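Long-range contact in tailspike protein (Siphovirus 9NA, PDB 3RIQ), which probably binds the lipopolysaccharide of its Salmonella host as the phage's receptor and cleaves the O-antigen chain as an endorhamnosidase: residues V68-N73 with T147-S152. Sequence-based numbering, arbitrary orientation.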
loop_
_atom_site.group_PDB
_atom_site.type_symbol
_atom_site.label_atom_id
_atom_site.label_comp_id
_atom_site.label_asym_id
_atom_site.label_seq_id
_atom_site.Cartn_x
_atom_site.Cartn_y
_atom_site.Cartn_z
ATOM N N VAL A 68 -38.538 -10.879 8.841
ATOM C CA VAL A 68 -37.429 -11.761 9.171
ATOM C C VAL A 68 -37.722 -13.237 8.881
ATOM O O VAL A 68 -38.814 -13.740 9.180
ATOM C CB VAL A 68 -37.006 -11.574 10.675
ATOM C CG1 VAL A 68 -38.082 -12.063 11.642
ATOM C CG2 VAL A 68 -35.718 -12.325 10.976
ATOM N N LEU A 69 -36.727 -13.923 8.327
ATOM C CA LEU A 69 -36.746 -15.396 8.196
ATOM C C LEU A 69 -35.638 -15.924 9.140
ATOM O O LEU A 69 -34.447 -15.626 8.941
ATOM C CB LEU A 69 -36.473 -15.775 6.730
ATOM C CG LEU A 69 -36.287 -17.274 6.410
ATOM C CD1 LEU A 69 -37.542 -18.102 6.838
ATOM C CD2 LEU A 69 -36.059 -17.432 4.900
ATOM N N ASN A 70 -36.015 -16.673 10.176
ATOM C CA ASN A 70 -35.046 -17.220 11.176
ATOM C C ASN A 70 -34.548 -18.595 10.787
ATOM O O ASN A 70 -35.346 -19.506 10.473
ATOM C CB ASN A 70 -35.724 -17.336 12.554
ATOM C CG ASN A 70 -36.232 -16.019 13.067
ATOM O OD1 ASN A 70 -37.444 -15.708 13.007
ATOM N ND2 ASN A 70 -35.330 -15.237 13.603
ATOM N N TRP A 71 -33.227 -18.767 10.816
ATOM C CA TRP A 71 -32.590 -20.065 10.597
ATOM C C TRP A 71 -31.934 -20.510 11.888
ATOM O O TRP A 71 -30.962 -19.883 12.373
ATOM C CB TRP A 71 -31.569 -19.976 9.471
ATOM C CG TRP A 71 -32.169 -19.993 8.079
ATOM C CD1 TRP A 71 -33.510 -19.858 7.715
ATOM C CD2 TRP A 71 -31.443 -20.168 6.871
ATOM N NE1 TRP A 71 -33.620 -19.953 6.334
ATOM C CE2 TRP A 71 -32.372 -20.135 5.799
ATOM C CE3 TRP A 71 -30.067 -20.344 6.577
ATOM C CZ2 TRP A 71 -31.964 -20.246 4.434
ATOM C CZ3 TRP A 71 -29.677 -20.472 5.249
ATOM C CH2 TRP A 71 -30.626 -20.424 4.185
ATOM N N ASN A 72 -32.454 -21.612 12.435
ATOM C CA ASN A 72 -32.066 -22.095 13.778
ATOM C C ASN A 72 -31.437 -23.475 13.679
ATOM O O ASN A 72 -31.760 -24.248 12.780
ATOM C CB ASN A 72 -33.314 -22.178 14.666
ATOM C CG ASN A 72 -34.015 -20.856 14.779
ATOM O OD1 ASN A 72 -35.255 -20.769 14.791
ATOM N ND2 ASN A 72 -33.247 -19.819 14.906
ATOM N N ASN A 73 -30.526 -23.769 14.590
ATOM C CA ASN A 73 -29.860 -25.073 14.669
ATOM C C ASN A 73 -29.179 -25.518 13.379
ATOM O O ASN A 73 -29.171 -26.690 13.048
ATOM C CB ASN A 73 -30.847 -26.153 15.153
ATOM C CG ASN A 73 -31.461 -25.788 16.482
ATOM O OD1 ASN A 73 -30.758 -25.383 17.411
ATOM N ND2 ASN A 73 -32.760 -25.970 16.605
ATOM N N THR A 147 -34.865 -9.781 5.773
ATOM C CA THR A 147 -33.678 -10.101 6.580
ATOM C C THR A 147 -33.635 -11.578 6.920
ATOM O O THR A 147 -34.618 -12.141 7.458
ATOM C CB THR A 147 -33.705 -9.260 7.891
ATOM O OG1 THR A 147 -33.790 -7.876 7.531
ATOM C CG2 THR A 147 -32.453 -9.470 8.726
ATOM N N LEU A 148 -32.488 -12.197 6.646
ATOM C CA LEU A 148 -32.206 -13.556 7.132
ATOM C C LEU A 148 -31.537 -13.395 8.487
ATOM O O LEU A 148 -30.507 -12.728 8.587
ATOM C CB LEU A 148 -31.229 -14.269 6.161
ATOM C CG LEU A 148 -31.089 -15.791 6.464
ATOM C CD1 LEU A 148 -32.417 -16.540 6.189
ATOM C CD2 LEU A 148 -29.911 -16.372 5.681
ATOM N N ARG A 149 -32.088 -14.037 9.520
ATOM C CA ARG A 149 -31.477 -14.035 10.843
ATOM C C ARG A 149 -31.025 -15.452 11.150
ATOM O O ARG A 149 -31.865 -16.365 11.312
ATOM C CB ARG A 149 -32.463 -13.543 11.898
ATOM C CG ARG A 149 -31.816 -13.331 13.274
ATOM C CD ARG A 149 -32.800 -12.844 14.309
ATOM N NE ARG A 149 -32.077 -12.110 15.355
ATOM C CZ ARG A 149 -32.669 -11.367 16.284
ATOM N NH1 ARG A 149 -34.007 -11.348 16.361
ATOM N NH2 ARG A 149 -31.931 -10.664 17.149
ATOM N N VAL A 150 -29.705 -15.645 11.209
ATOM C CA VAL A 150 -29.104 -16.949 11.533
ATOM C C VAL A 150 -28.775 -16.903 13.026
ATOM O O VAL A 150 -27.978 -16.055 13.450
ATOM C CB VAL A 150 -27.856 -17.201 10.682
ATOM C CG1 VAL A 150 -27.125 -18.458 11.134
ATOM C CG2 VAL A 150 -28.216 -17.266 9.204
ATOM N N ASN A 151 -29.410 -17.779 13.815
ATOM C CA ASN A 151 -29.276 -17.717 15.268
ATOM C C ASN A 151 -28.380 -18.812 15.828
ATOM O O ASN A 151 -28.571 -20.002 15.524
ATOM C CB ASN A 151 -30.670 -17.869 15.885
ATOM C CG ASN A 151 -31.640 -16.736 15.478
ATOM O OD1 ASN A 151 -32.764 -16.977 14.956
ATOM N ND2 ASN A 151 -31.227 -15.533 15.718
ATOM N N SER A 152 -27.419 -18.413 16.655
ATOM C CA SER A 152 -26.566 -19.325 17.429
ATOM C C SER A 152 -25.985 -20.435 16.554
ATOM O O SER A 152 -26.161 -21.620 16.842
ATOM C CB SER A 152 -27.348 -19.907 18.608
ATOM O OG SER A 152 -27.660 -18.856 19.499
HETATM O O HOH W 1 -35.922 -13.069 15.094
HETATM O O HOH W 2 -28.632 -21.568 13.088
HETATM O O HOH W 3 -29.916 -22.016 16.751
#
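Leu69 and Trp71 of one strand and Thr147, Arg149 and Asn151 of its parallel neighbour are stitched together by four backbone hydrogen bonds. Leu69 N binds Thr147 O at 2.9 Å and Leu69 O takes Arg149 N; Trp71 repeats the pattern, its N on Arg149 O and its O receiving Asn151 N.

On the face bearing Leu69, Trp71, Leu148 and Val150 the packing is apolar. Leu148 CD1 lies over the five-membered ring of Trp71, 3.6 Å from the ring centroid and 9° off its normal, a CH-pi contact; CD2 reaches toward CE3 and CZ3. With CG anti to the backbone N (chi1 -169°) and chi2 turning CD1 toward the neighbouring strand, CD1 also meets Leu69 CG at 3.9 Å. Branched leucine and valine chains and the broad, flat indole suit the interior of a right-handed parallel beta-helix, the fold of the P22-type tailspikes, in which each strand rests on its equivalent one coil away. Here 67-72 lies between 46-49 and 146-151, and Phe50 meets the Trp71 ring edge-to-face.

The face bearing Val68, Asn70, Asn72, Thr147, Arg149 and Asn151 is largely polar and partly exposed. Asn72 and Asn151 pair side by side, amide planes 24° apart: Asn72 ND2 donates to a lone pair of Asn151 OD1 at 2.9 Å, and Asn70 ND2 adds a weak bond of 3.4 Å to the same oxygen. Asparagine suits such pairing because its amide carries both donor and acceptor. Arginine's long aliphatic stem lets Arg149 run beside Asn70, CD 3.6 Å from ND2, with Val68 CG2 against CB, while its charged end hydrogen-bonds Thr171 through NE and forms a salt bridge with Glu194 through NH2.

Water 1 joins Asn70 ND2 to Arg149 NH1, lying in the guanidinium plane. Toward Asn73, two waters donate to Asn151 O, one linking it to Trp71 O, the other to Asn73 N.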